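Local coordinates for protein D-alanyl transferase DltD (Enterococcus faecalis, PDB 6O93) that probably transfers D-alanyl groups to lipoteichoic acid in the cell wall of this Gram-positive bacterium, at residues K229-A234 / E340-A345; N244-Q249 / A345-L350; D275-L280 / Q324-T329; Q282-N287 / L374-D379. All blocks are in the same frame, centred on the assembly; numbering follows the deposited sequence.

Interaction 1 (K229-A234 / E340-A345); sequences KIAAKA and ERYFMA
Ala231, in the last full turn of helix 220-233, comes closest to Tyr342 of the loop before helix 352-367, with 6.0 Å between the two CA atoms; Tyr342 sits inside a type II beta turn from Glu340 to Phe343 and has positive phi (65°). Its ring does nearly all the touching. CG lies anti to the carbonyl carbon (chi1 -44°), which carries the ring along the small-residue side of the helix. Ala231 CB meets Tyr342 CD1 at 3.6 Å, approaching the ring obliquely. Ala232 CA is 4.1 Å from CE1 of Tyr342, and the Ala232 methyl passes near the phenol oxygen. Arg341 CB covers one face of the ring toward its rim. The turn is held by Glu241 OE1, which accepts a hydrogen bond from the backbone N of Tyr342, and by Arg353, salt-bridged to Glu340. Two small alanines let the ring come close, and the positive-phi residue of a type II turn thereby packs obliquely against the C-terminal turn of helix 220-233.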
loop_
_atom_site.group_PDB
_atom_site.type_symbol
_atom_site.label_atom_id
_atom_site.label_comp_id
_atom_site.label_asym_id
_atom_site.label_seq_id
_atom_site.Cartn_x
_atom_site.Cartn_y
_atom_site.Cartn_z
ATOM N N LYS A 229 -8.576 25.528 7.045
ATOM C CA LYS A 229 -7.800 26.687 7.474
ATOM C C LYS A 229 -6.307 26.384 7.452
ATOM O O LYS A 229 -5.510 27.177 6.937
ATOM C CB LYS A 229 -8.244 27.124 8.870
ATOM C CG LYS A 229 -9.682 27.611 8.938
ATOM C CD LYS A 229 -10.071 27.996 10.357
ATOM C CE LYS A 229 -11.501 28.511 10.423
ATOM N NZ LYS A 229 -11.904 28.862 11.814
ATOM N N ILE A 230 -5.905 25.239 8.007
ATOM C CA ILE A 230 -4.489 24.878 8.021
ATOM C C ILE A 230 -3.979 24.674 6.601
ATOM O O ILE A 230 -2.893 25.145 6.241
ATOM C CB ILE A 230 -4.266 23.626 8.891
ATOM C CG1 ILE A 230 -4.376 23.992 10.375
ATOM C CG2 ILE A 230 -2.914 22.988 8.574
ATOM C CD1 ILE A 230 -4.346 22.801 11.318
ATOM N N ALA A 231 -4.753 23.972 5.770
ATOM C CA ALA A 231 -4.335 23.731 4.394
ATOM C C ALA A 231 -4.166 25.036 3.627
ATOM O O ALA A 231 -3.213 25.189 2.852
ATOM C CB ALA A 231 -5.349 22.828 3.693
ATOM N N ALA A 232 -5.079 25.991 3.829
ATOM C CA ALA A 232 -5.020 27.247 3.087
ATOM C C ALA A 232 -3.696 27.970 3.305
ATOM O O ALA A 232 -3.218 28.670 2.406
ATOM C CB ALA A 232 -6.188 28.148 3.487
ATOM N N LYS A 233 -3.092 27.818 4.487
ATOM C CA LYS A 233 -1.791 28.429 4.739
ATOM C C LYS A 233 -0.703 27.798 3.879
ATOM O O LYS A 233 0.208 28.493 3.412
ATOM C CB LYS A 233 -1.422 28.294 6.217
ATOM C CG LYS A 233 -2.196 29.192 7.165
ATOM C CD LYS A 233 -1.840 28.868 8.612
ATOM C CE LYS A 233 -2.383 29.903 9.584
ATOM N NZ LYS A 233 -2.027 29.574 10.993
ATOM N N ALA A 234 -0.779 26.487 3.655
ATOM C CA ALA A 234 0.332 25.718 3.111
ATOM C C ALA A 234 0.236 25.487 1.606
ATOM O O ALA A 234 0.970 24.645 1.078
ATOM C CB ALA A 234 0.428 24.370 3.829
ATOM N N GLU A 340 -13.031 18.381 -4.378
ATOM C CA GLU A 340 -13.096 18.746 -2.970
ATOM C C GLU A 340 -11.833 19.509 -2.585
ATOM O O GLU A 340 -10.719 18.996 -2.728
ATOM C CB GLU A 340 -13.257 17.497 -2.106
ATOM C CG GLU A 340 -13.758 17.777 -0.698
ATOM C CD GLU A 340 -15.194 18.265 -0.679
ATOM O OE1 GLU A 340 -15.926 18.006 -1.658
ATOM O OE2 GLU A 340 -15.591 18.912 0.312
ATOM N N ARG A 341 -12.007 20.734 -2.096
ATOM C CA ARG A 341 -10.868 21.587 -1.789
ATOM C C ARG A 341 -10.116 21.070 -0.568
ATOM O O ARG A 341 -10.716 20.572 0.389
ATOM C CB ARG A 341 -11.336 23.021 -1.546
ATOM C CG ARG A 341 -12.187 23.590 -2.670
ATOM C CD ARG A 341 -12.642 25.006 -2.364
ATOM N NE ARG A 341 -11.516 25.924 -2.226
ATOM C CZ ARG A 341 -11.637 27.234 -2.034
ATOM N NH1 ARG A 341 -12.840 27.790 -1.957
ATOM N NH2 ARG A 341 -10.553 27.991 -1.921
ATOM N N TYR A 342 -8.789 21.191 -0.609
ATOM C CA TYR A 342 -7.909 20.803 0.491
ATOM C C TYR A 342 -7.950 19.302 0.764
ATOM O O TYR A 342 -7.505 18.848 1.824
ATOM C CB TYR A 342 -8.252 21.579 1.768
ATOM C CG TYR A 342 -8.495 23.053 1.532
ATOM C CD1 TYR A 342 -7.492 23.869 1.026
ATOM C CD2 TYR A 342 -9.726 23.628 1.816
ATOM C CE1 TYR A 342 -7.709 25.217 0.807
ATOM C CE2 TYR A 342 -9.953 24.976 1.601
ATOM C CZ TYR A 342 -8.942 25.765 1.096
ATOM O OH TYR A 342 -9.162 27.106 0.880
ATOM N N PHE A 343 -8.471 18.521 -0.182
ATOM C CA PHE A 343 -8.549 17.073 -0.015
ATOM C C PHE A 343 -7.184 16.419 -0.202
ATOM O O PHE A 343 -6.828 15.491 0.534
ATOM C CB PHE A 343 -9.559 16.498 -1.010
ATOM C CG PHE A 343 -10.147 15.176 -0.598
ATOM C CD1 PHE A 343 -11.232 15.125 0.262
ATOM C CD2 PHE A 343 -9.632 13.989 -1.086
ATOM C CE1 PHE A 343 -11.786 13.913 0.637
ATOM C CE2 PHE A 343 -10.181 12.774 -0.717
ATOM C CZ PHE A 343 -11.262 12.738 0.146
ATOM N N MET A 344 -6.414 16.895 -1.172
ATOM C CA MET A 344 -5.112 16.336 -1.493
ATOM C C MET A 344 -4.005 17.220 -0.933
ATOM O O MET A 344 -4.178 18.427 -0.751
ATOM C CB MET A 344 -4.947 16.197 -3.008
ATOM C CG MET A 344 -6.066 15.419 -3.678
ATOM S SD MET A 344 -6.239 13.757 -3.008
ATOM C CE MET A 344 -4.826 12.933 -3.745
ATOM N N ALA A 345 -2.859 16.597 -0.653
ATOM C CA ALA A 345 -1.689 17.348 -0.216
ATOM C C ALA A 345 -0.963 17.981 -1.391
ATOM O O ALA A 345 -0.345 19.040 -1.240
ATOM C CB ALA A 345 -0.732 16.437 0.556
#

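Interaction 2 (N244-Q249 / A345-L350); sequences NGFYRQ and ADTIHL. With PO4 (phosphate ion), chain G.
Phe246 lays its ring over the side chain of Asp346. Asp346 CB stands 3.6 Å from the ring centroid, 12° off the normal, a CH-pi contact near the middle of the face. The carboxylate is stacked on the ring, the two planes 20° apart, with OD2 of Asp346 3.5 Å from CD2 of Phe246. The ring reaches far enough from helix 244-251, its CG anti to the backbone N (chi1 -171°), for Phe246 CZ to come 3.6 Å from Thr347 OG1. Thr347 OG1 also lies 2.5 Å from O2 of a phosphate ion, probably from the crystallisation liquor and also held by Trp301; so short a bond is doubtful. Asp346 OD1 accepts three N-H groups: those of Ile348 and His349 in the backbone, forming an Asx turn and Asx motif, and His349 ND1 at 2.8 Å, close to the imidazole plane. His349 NE2 bonds Ser47 OG, so Ser47, His349 and Asp346 form a chain consistent with the catalytic triad of SGNH hydrolases, the DltD clan. The bonds to OD1 fix how the carboxylate is turned, while OD2 has a long, weak ion pair with Arg51. Behind them, Ser243 OG bonds the carbonyl of Ala345.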
loop_
_atom_site.group_PDB
_atom_site.type_symbol
_atom_site.label_atom_id
_atom_site.label_comp_id
_atom_site.label_asym_id
_atom_site.label_seq_id
_atom_site.Cartn_x
_atom_site.Cartn_y
_atom_site.Cartn_z
ATOM N N ASN A 244 3.293 24.023 -0.830
ATOM C CA ASN A 244 4.302 24.964 -1.312
ATOM C C ASN A 244 5.602 24.254 -1.665
ATOM O O ASN A 244 6.149 24.446 -2.758
ATOM C CB ASN A 244 4.552 26.046 -0.259
ATOM C CG ASN A 244 3.366 26.972 -0.082
ATOM O OD1 ASN A 244 2.528 27.104 -0.973
ATOM N ND2 ASN A 244 3.292 27.623 1.073
ATOM N N GLY A 245 6.118 23.433 -0.748
ATOM C CA GLY A 245 7.374 22.745 -1.007
ATOM C C GLY A 245 7.302 21.842 -2.222
ATOM O O GLY A 245 8.169 21.883 -3.097
ATOM N N PHE A 246 6.261 21.010 -2.290
ATOM C CA PHE A 246 6.084 20.130 -3.438
ATOM C C PHE A 246 6.032 20.925 -4.737
ATOM O O PHE A 246 6.592 20.503 -5.757
ATOM C CB PHE A 246 4.807 19.307 -3.252
ATOM C CG PHE A 246 4.626 18.207 -4.265
ATOM C CD1 PHE A 246 4.152 18.485 -5.538
ATOM C CD2 PHE A 246 4.905 16.891 -3.932
ATOM C CE1 PHE A 246 3.976 17.472 -6.464
ATOM C CE2 PHE A 246 4.729 15.877 -4.852
ATOM C CZ PHE A 246 4.263 16.169 -6.119
ATOM N N TYR A 247 5.379 22.090 -4.718
ATOM C CA TYR A 247 5.185 22.852 -5.947
ATOM C C TYR A 247 6.492 23.470 -6.431
ATOM O O TYR A 247 6.881 23.293 -7.590
ATOM C CB TYR A 247 4.128 23.936 -5.734
ATOM C CG TYR A 247 3.878 24.779 -6.964
ATOM C CD1 TYR A 247 2.995 24.358 -7.948
ATOM C CD2 TYR A 247 4.532 25.991 -7.145
ATOM C CE1 TYR A 247 2.766 25.121 -9.078
ATOM C CE2 TYR A 247 4.310 26.762 -8.272
ATOM C CZ TYR A 247 3.426 26.320 -9.236
ATOM O OH TYR A 247 3.197 27.081 -10.359
ATOM N N ARG A 248 7.180 24.210 -5.559
ATOM C CA ARG A 248 8.393 24.908 -5.973
ATOM C C ARG A 248 9.518 23.952 -6.348
ATOM O O ARG A 248 10.436 24.354 -7.070
ATOM C CB ARG A 248 8.863 25.853 -4.864
ATOM C CG ARG A 248 9.237 25.160 -3.566
ATOM C CD ARG A 248 9.480 26.166 -2.449
ATOM N NE ARG A 248 9.484 25.529 -1.135
ATOM C CZ ARG A 248 9.452 26.189 0.019
ATOM N NH1 ARG A 248 9.417 27.515 0.031
ATOM N NH2 ARG A 248 9.455 25.522 1.166
ATOM N N GLN A 249 9.467 22.702 -5.888
ATOM C CA GLN A 249 10.531 21.742 -6.155
ATOM C C GLN A 249 10.257 20.846 -7.354
ATOM O O GLN A 249 11.206 20.437 -8.030
ATOM C CB GLN A 249 10.766 20.854 -4.926
ATOM C CG GLN A 249 11.354 21.580 -3.727
ATOM C CD GLN A 249 11.588 20.653 -2.549
ATOM O OE1 GLN A 249 11.269 19.465 -2.606
ATOM N NE2 GLN A 249 12.150 21.193 -1.472
ATOM N N ALA A 345 -2.859 16.597 -0.653
ATOM C CA ALA A 345 -1.689 17.348 -0.216
ATOM C C ALA A 345 -0.963 17.981 -1.391
ATOM O O ALA A 345 -0.345 19.040 -1.240
ATOM C CB ALA A 345 -0.732 16.437 0.556
ATOM N N ASP A 346 -1.031 17.353 -2.560
ATOM C CA ASP A 346 -0.355 17.863 -3.744
ATOM C C ASP A 346 -1.079 17.370 -4.991
ATOM O O ASP A 346 -2.286 17.591 -5.131
ATOM C CB ASP A 346 1.119 17.443 -3.735
ATOM C CG ASP A 346 1.308 15.977 -3.388
ATOM O OD1 ASP A 346 0.749 15.112 -4.095
ATOM O OD2 ASP A 346 2.022 15.691 -2.403
ATOM N N THR A 347 -0.372 16.694 -5.895
ATOM C CA THR A 347 -0.985 16.294 -7.155
ATOM C C THR A 347 -1.761 14.990 -7.021
ATOM O O THR A 347 -2.867 14.872 -7.558
ATOM C CB THR A 347 0.085 16.164 -8.238
ATOM O OG1 THR A 347 1.151 15.332 -7.762
ATOM C CG2 THR A 347 0.635 17.534 -8.614
ATOM N N ILE A 348 -1.216 14.009 -6.303
ATOM C CA ILE A 348 -1.806 12.674 -6.297
ATOM C C ILE A 348 -1.873 12.083 -4.895
ATOM O O ILE A 348 -2.442 11.004 -4.701
ATOM C CB ILE A 348 -1.020 11.734 -7.231
ATOM C CG1 ILE A 348 0.440 11.628 -6.780
ATOM C CG2 ILE A 348 -1.099 12.226 -8.672
ATOM C CD1 ILE A 348 1.230 10.579 -7.533
ATOM N N HIS A 349 -1.302 12.771 -3.910
ATOM C CA HIS A 349 -1.188 12.241 -2.557
ATOM C C HIS A 349 -2.277 12.818 -1.660
ATOM O O HIS A 349 -2.499 14.034 -1.647
ATOM C CB HIS A 349 0.191 12.548 -1.974
ATOM C CG HIS A 349 1.318 11.956 -2.760
ATOM N ND1 HIS A 349 2.059 12.684 -3.665
ATOM C CD2 HIS A 349 1.821 10.700 -2.786
ATOM C CE1 HIS A 349 2.976 11.904 -4.209
ATOM N NE2 HIS A 349 2.853 10.695 -3.693
ATOM N N LEU A 350 -2.949 11.940 -0.912
ATOM C CA LEU A 350 -3.953 12.374 0.049
ATOM C C LEU A 350 -3.371 13.417 0.991
ATOM O O LEU A 350 -2.191 13.369 1.351
ATOM C CB LEU A 350 -4.474 11.182 0.857
ATOM C CG LEU A 350 -5.422 10.222 0.139
ATOM C CD1 LEU A 350 -5.576 8.937 0.938
ATOM C CD2 LEU A 350 -6.775 10.875 -0.085
HETATM P P PO4 G . 1.860 14.154 -11.229
HETATM O O1 PO4 G . 2.168 12.736 -11.653
HETATM O O2 PO4 G . 2.207 14.327 -9.768
HETATM O O3 PO4 G . 0.392 14.430 -11.441
HETATM O O4 PO4 G . 2.678 15.120 -12.054
#

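Interaction 3 (D275-L280 / Q324-T329); sequences DFQAAL and QEQGFT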
loop_
_atom_site.group_PDB
_atom_site.type_symbol
_atom_site.label_atom_id
_atom_site.label_comp_id
_atom_site.label_asym_id
_atom_site.label_seq_id
_atom_site.Cartn_x
_atom_site.Cartn_y
_atom_site.Cartn_z
ATOM N N ASP A 275 -1.478 -8.339 -10.365
ATOM C CA ASP A 275 -0.706 -8.249 -9.131
ATOM C C ASP A 275 -1.606 -7.886 -7.957
ATOM O O ASP A 275 -1.409 -8.369 -6.835
ATOM C CB ASP A 275 0.414 -7.221 -9.283
ATOM C CG ASP A 275 1.420 -7.608 -10.342
ATOM O OD1 ASP A 275 1.332 -8.738 -10.868
ATOM O OD2 ASP A 275 2.299 -6.777 -10.653
ATOM N N PHE A 276 -2.600 -7.029 -8.202
ATOM C CA PHE A 276 -3.581 -6.706 -7.174
ATOM C C PHE A 276 -4.363 -7.945 -6.764
ATOM O O PHE A 276 -4.651 -8.145 -5.579
ATOM C CB PHE A 276 -4.516 -5.614 -7.690
ATOM C CG PHE A 276 -5.564 -5.192 -6.705
ATOM C CD1 PHE A 276 -5.217 -4.820 -5.417
ATOM C CD2 PHE A 276 -6.895 -5.141 -7.077
ATOM C CE1 PHE A 276 -6.182 -4.423 -4.515
ATOM C CE2 PHE A 276 -7.863 -4.739 -6.177
ATOM C CZ PHE A 276 -7.505 -4.381 -4.896
ATOM N N GLN A 277 -4.713 -8.793 -7.735
ATOM C CA GLN A 277 -5.381 -10.050 -7.417
ATOM C C GLN A 277 -4.524 -10.905 -6.494
ATOM O O GLN A 277 -5.047 -11.588 -5.604
ATOM C CB GLN A 277 -5.704 -10.806 -8.705
ATOM C CG GLN A 277 -6.423 -12.132 -8.493
ATOM C CD GLN A 277 -7.786 -11.957 -7.852
ATOM O OE1 GLN A 277 -8.246 -10.835 -7.643
ATOM N NE2 GLN A 277 -8.441 -13.068 -7.540
ATOM N N ALA A 278 -3.204 -10.886 -6.691
ATOM C CA ALA A 278 -2.324 -11.661 -5.824
ATOM C C ALA A 278 -2.451 -11.210 -4.375
ATOM O O ALA A 278 -2.496 -12.039 -3.459
ATOM C CB ALA A 278 -0.877 -11.541 -6.300
ATOM N N ALA A 279 -2.516 -9.896 -4.146
ATOM C CA ALA A 279 -2.684 -9.391 -2.789
ATOM C C ALA A 279 -4.051 -9.764 -2.230
ATOM O O ALA A 279 -4.177 -10.075 -1.040
ATOM C CB ALA A 279 -2.489 -7.876 -2.768
ATOM N N LEU A 280 -5.083 -9.747 -3.075
ATOM C CA LEU A 280 -6.424 -10.100 -2.620
ATOM C C LEU A 280 -6.500 -11.563 -2.195
ATOM O O LEU A 280 -7.130 -11.887 -1.180
ATOM C CB LEU A 280 -7.442 -9.811 -3.722
ATOM C CG LEU A 280 -7.632 -8.342 -4.098
ATOM C CD1 LEU A 280 -8.561 -8.222 -5.298
ATOM C CD2 LEU A 280 -8.172 -7.546 -2.916
ATOM N N GLN A 324 -15.760 -6.163 -5.225
ATOM C CA GLN A 324 -17.111 -6.575 -4.852
ATOM C C GLN A 324 -17.441 -7.963 -5.384
ATOM O O GLN A 324 -18.095 -8.758 -4.700
ATOM C CB GLN A 324 -18.125 -5.555 -5.371
ATOM C CG GLN A 324 -18.079 -4.213 -4.663
ATOM C CD GLN A 324 -18.843 -4.222 -3.354
ATOM O OE1 GLN A 324 -19.470 -5.219 -2.992
ATOM N NE2 GLN A 324 -18.800 -3.104 -2.636
ATOM N N GLU A 325 -17.000 -8.272 -6.604
ATOM C CA GLU A 325 -17.301 -9.565 -7.203
ATOM C C GLU A 325 -16.782 -10.726 -6.364
ATOM O O GLU A 325 -17.322 -11.834 -6.459
ATOM C CB GLU A 325 -16.711 -9.621 -8.615
ATOM C CG GLU A 325 -16.830 -10.961 -9.318
ATOM C CD GLU A 325 -18.261 -11.363 -9.597
ATOM O OE1 GLU A 325 -19.183 -10.565 -9.311
ATOM O OE2 GLU A 325 -18.462 -12.483 -10.113
ATOM N N GLN A 326 -15.760 -10.499 -5.540
ATOM C CA GLN A 326 -15.117 -11.568 -4.787
ATOM C C GLN A 326 -15.378 -11.480 -3.288
ATOM O O GLN A 326 -14.778 -12.242 -2.522
ATOM C CB GLN A 326 -13.612 -11.560 -5.061
ATOM C CG GLN A 326 -13.263 -11.802 -6.519
ATOM C CD GLN A 326 -11.769 -11.879 -6.765
ATOM O OE1 GLN A 326 -11.181 -12.964 -6.755
ATOM N NE2 GLN A 326 -11.147 -10.728 -6.991
ATOM N N GLY A 327 -16.254 -10.580 -2.850
ATOM C CA GLY A 327 -16.636 -10.498 -1.455
ATOM C C GLY A 327 -15.976 -9.389 -0.665
ATOM O O GLY A 327 -16.197 -9.306 0.551
ATOM N N PHE A 328 -15.171 -8.545 -1.303
ATOM C CA PHE A 328 -14.572 -7.388 -0.640
ATOM C C PHE A 328 -15.552 -6.229 -0.774
ATOM O O PHE A 328 -15.643 -5.598 -1.831
ATOM C CB PHE A 328 -13.217 -7.052 -1.252
ATOM C CG PHE A 328 -12.194 -8.143 -1.102
ATOM C CD1 PHE A 328 -11.453 -8.262 0.063
ATOM C CD2 PHE A 328 -11.968 -9.046 -2.129
ATOM C CE1 PHE A 328 -10.510 -9.261 0.202
ATOM C CE2 PHE A 328 -11.024 -10.049 -1.997
ATOM C CZ PHE A 328 -10.294 -10.156 -0.831
ATOM N N THR A 329 -16.287 -5.948 0.301
ATOM C CA THR A 329 -17.372 -4.976 0.273
ATOM C C THR A 329 -17.082 -3.715 1.078
ATOM O O THR A 329 -17.925 -2.813 1.108
ATOM C CB THR A 329 -18.669 -5.618 0.788
ATOM O OG1 THR A 329 -18.507 -6.001 2.159
ATOM C CG2 THR A 329 -19.022 -6.847 -0.036
#
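Two hydrogen bonds join Gln277, on helix 272-285, to Gln326, in the turn that follows helix 309-324. The side chains come from opposite directions and their amides pair in a ring, planes only 16° apart. Gln326 NE2 donates to Gln277 OE1 at 3.0 Å, almost straight at 174°, and Gln277 NE2 returns a bond to Gln326 OE1 at 2.9 Å. Each oxygen is met on a lone pair in its carbonyl plane. A bend at chi2 (63°) brings the Gln277 amide round to its partner, whereas Gln326 reaches across extended beyond CG. Both amides have further partners: Gln326 OE1 takes the backbone N of Asp379, and Gln322 bonds Gln326 NE2 through its carbonyl and Gln277 OE1 through its side chain. Leu280 CD1 packs beside the pair, 4.0 Å from Gln326 NE2.

The apolar part lies alongside. Leu280 CD2 sits over one face of the Phe328 ring, 4.0 Å from its centroid, a CH-pi contact. Phe292 also meets the phenylalanine ring. On the backbone side, Gly327, with positive phi, is the C-prime residue of a Schellman motif ending helix 309-324, which turns the chain toward strand 331-333.

Reciprocal bonding gives each buried amide one donor and one acceptor bond and couples their two flips, while Asp379 N and the Gln322 carbonyl settle which way round both are.

Interaction 4 (Q282-N287 / L374-D379); sequences QLAEKN and LAYQID
Ala284 CB points into the angle between Tyr376 and Ile378, two side chains that reach toward the helix from alternate positions of the segment 374-379. It lies 3.6 Å from Tyr376 CD2, on an oblique approach to the ring, and equally 3.6 Å from Ile378 CG1. The phenol ring continues past the methyl, CE2 of Tyr376 coming 3.9 Å from the Ala284 CA, and its hydroxyl bonds the carbonyl of Val288 just beyond the helix. Tyr376 has CG anti to its carbonyl carbon (chi1 -73°), a setting that runs the ring along the helix end. Leu374 CB covers one face of this ring near the rim, 3.8 Å above its plane; the ring of Phe328 meets Tyr376 with planes about 30° apart. Here helix 272-285 stops in a Schellman motif: Asn287, with positive phi, is the C-prime residue, its N bonded to the Ala284 carbonyl and Val288 N to that of Leu283, and the chain then enters strand 289-294 of the central parallel sheet. The Asn287 side chain reaches across toward Leu374, ND2 lying 3.6 Å from its CB and next to the Leu374 backbone. On the other side of this amide, OD1 accepts from Asn96 ND2. Ile378 sits with its CG1 branch to the alanine and also touches Gln326 and Phe328.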
loop_
_atom_site.group_PDB
_atom_site.type_symbol
_atom_site.label_atom_id
_atom_site.label_comp_id
_atom_site.label_asym_id
_atom_site.label_seq_id
_atom_site.Cartn_x
_atom_site.Cartn_y
_atom_site.Cartn_z
ATOM N N GLN A 282 -4.055 -13.416 -1.033
ATOM C CA GLN A 282 -3.347 -13.564 0.235
ATOM C C GLN A 282 -4.200 -13.078 1.401
ATOM O O GLN A 282 -4.210 -13.696 2.473
ATOM C CB GLN A 282 -2.020 -12.804 0.194
ATOM C CG GLN A 282 -1.025 -13.332 -0.826
ATOM C CD GLN A 282 -0.598 -14.763 -0.544
ATOM O OE1 GLN A 282 -0.411 -15.155 0.607
ATOM N NE2 GLN A 282 -0.445 -15.550 -1.600
ATOM N N LEU A 283 -4.917 -11.968 1.213
ATOM C CA LEU A 283 -5.771 -11.450 2.277
ATOM C C LEU A 283 -6.937 -12.392 2.553
ATOM O O LEU A 283 -7.276 -12.645 3.714
ATOM C CB LEU A 283 -6.279 -10.058 1.903
ATOM C CG LEU A 283 -5.195 -8.980 1.836
ATOM C CD1 LEU A 283 -5.645 -7.797 0.988
ATOM C CD2 LEU A 283 -4.818 -8.521 3.242
ATOM N N ALA A 284 -7.555 -12.927 1.499
ATOM C CA ALA A 284 -8.685 -13.832 1.679
ATOM C C ALA A 284 -8.258 -15.155 2.301
ATOM O O ALA A 284 -9.016 -15.739 3.085
ATOM C CB ALA A 284 -9.378 -14.080 0.338
ATOM N N GLU A 285 -7.061 -15.646 1.968
ATOM C CA GLU A 285 -6.614 -16.927 2.506
ATOM C C GLU A 285 -6.423 -16.873 4.016
ATOM O O GLU A 285 -6.559 -17.899 4.692
ATOM C CB GLU A 285 -5.316 -17.363 1.826
ATOM C CG GLU A 285 -5.515 -17.891 0.417
ATOM C CD GLU A 285 -4.207 -18.139 -0.307
ATOM O OE1 GLU A 285 -3.144 -18.115 0.349
ATOM O OE2 GLU A 285 -4.245 -18.358 -1.536
ATOM N N LYS A 286 -6.111 -15.699 4.563
ATOM C CA LYS A 286 -5.938 -15.530 5.999
ATOM C C LYS A 286 -7.147 -14.864 6.652
ATOM O O LYS A 286 -7.053 -14.401 7.793
ATOM C CB LYS A 286 -4.665 -14.729 6.283
ATOM C CG LYS A 286 -3.383 -15.415 5.818
ATOM C CD LYS A 286 -3.135 -16.719 6.564
ATOM C CE LYS A 286 -1.915 -17.446 6.029
ATOM N NZ LYS A 286 -1.798 -18.814 6.608
ATOM N N ASN A 287 -8.279 -14.813 5.951
ATOM C CA ASN A 287 -9.524 -14.295 6.517
ATOM C C ASN A 287 -9.331 -12.882 7.064
ATOM O O ASN A 287 -9.787 -12.553 8.160
ATOM C CB ASN A 287 -10.058 -15.233 7.604
ATOM C CG ASN A 287 -11.468 -14.882 8.040
ATOM O OD1 ASN A 287 -11.704 -14.533 9.197
ATOM N ND2 ASN A 287 -12.412 -14.967 7.111
ATOM N N LEU A 374 -15.621 -14.463 6.933
ATOM C CA LEU A 374 -15.904 -13.595 5.794
ATOM C C LEU A 374 -16.219 -14.423 4.550
ATOM O O LEU A 374 -15.524 -15.392 4.242
ATOM C CB LEU A 374 -14.721 -12.661 5.520
ATOM C CG LEU A 374 -14.338 -11.695 6.644
ATOM C CD1 LEU A 374 -13.065 -10.943 6.288
ATOM C CD2 LEU A 374 -15.468 -10.720 6.932
ATOM N N ALA A 375 -17.267 -14.025 3.830
ATOM C CA ALA A 375 -17.742 -14.777 2.668
ATOM C C ALA A 375 -17.022 -14.295 1.408
ATOM O O ALA A 375 -17.575 -13.604 0.550
ATOM C CB ALA A 375 -19.254 -14.641 2.534
ATOM N N TYR A 376 -15.754 -14.686 1.307
ATOM C CA TYR A 376 -14.947 -14.377 0.135
ATOM C C TYR A 376 -15.162 -15.431 -0.942
ATOM O O TYR A 376 -15.291 -16.622 -0.647
ATOM C CB TYR A 376 -13.460 -14.301 0.499
ATOM C CG TYR A 376 -13.069 -13.062 1.274
ATOM C CD1 TYR A 376 -13.550 -11.810 0.912
ATOM C CD2 TYR A 376 -12.218 -13.145 2.369
ATOM C CE1 TYR A 376 -13.198 -10.677 1.618
ATOM C CE2 TYR A 376 -11.858 -12.016 3.080
ATOM C CZ TYR A 376 -12.352 -10.784 2.700
ATOM O OH TYR A 376 -11.998 -9.656 3.402
ATOM N N GLN A 377 -15.204 -14.979 -2.197
ATOM C CA GLN A 377 -15.368 -15.859 -3.352
ATOM C C GLN A 377 -14.273 -15.518 -4.366
ATOM O O GLN A 377 -14.525 -14.903 -5.405
ATOM C CB GLN A 377 -16.768 -15.724 -3.954
ATOM C CG GLN A 377 -17.875 -16.195 -3.021
ATOM C CD GLN A 377 -19.249 -16.115 -3.654
ATOM O OE1 GLN A 377 -19.416 -15.550 -4.736
ATOM N NE2 GLN A 377 -20.244 -16.682 -2.981
ATOM N N ILE A 378 -13.044 -15.927 -4.049
ATOM C CA ILE A 378 -11.911 -15.630 -4.915
ATOM C C ILE A 378 -12.090 -16.341 -6.245
ATOM O O ILE A 378 -12.437 -17.528 -6.297
ATOM C CB ILE A 378 -10.598 -16.039 -4.231
ATOM C CG1 ILE A 378 -10.329 -15.154 -3.012
ATOM C CG2 ILE A 378 -9.439 -15.962 -5.214
ATOM C CD1 ILE A 378 -10.065 -13.690 -3.342
ATOM N N ASP A 379 -11.854 -15.611 -7.332
ATOM C CA ASP A 379 -11.951 -16.138 -8.690
ATOM C C ASP A 379 -10.582 -15.984 -9.340
ATOM O O ASP A 379 -10.157 -14.863 -9.640
ATOM C CB ASP A 379 -13.032 -15.402 -9.482
ATOM C CG ASP A 379 -13.349 -16.071 -10.806
ATOM O OD1 ASP A 379 -12.466 -16.764 -11.354
ATOM O OD2 ASP A 379 -14.483 -15.899 -11.299
#

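The four contacts form two well-separated pairs. Interactions 1 and 2 share Ala345 and use successive helices, 220-233 and 244-251, against the loop before helix 352-367; interactions 3 and 4 both use helix 272-285, and the backbone O of Gln326 bonds Gln377 N while its side-chain OE1 bonds Asp379 N. Interactions 2 and 3 are buried, and polar groups there are held by several bonds: a carboxylate under an aromatic ring in the one, paired amides in the other. Interaction 1, partly buried, and interaction 4, at the surface, both set an alanine against a tyrosine ring, interaction 4 adding Ile378 and the Asn287-Leu374 contact. Nearest atoms of interactions 2 and 3 are about 14 Å apart.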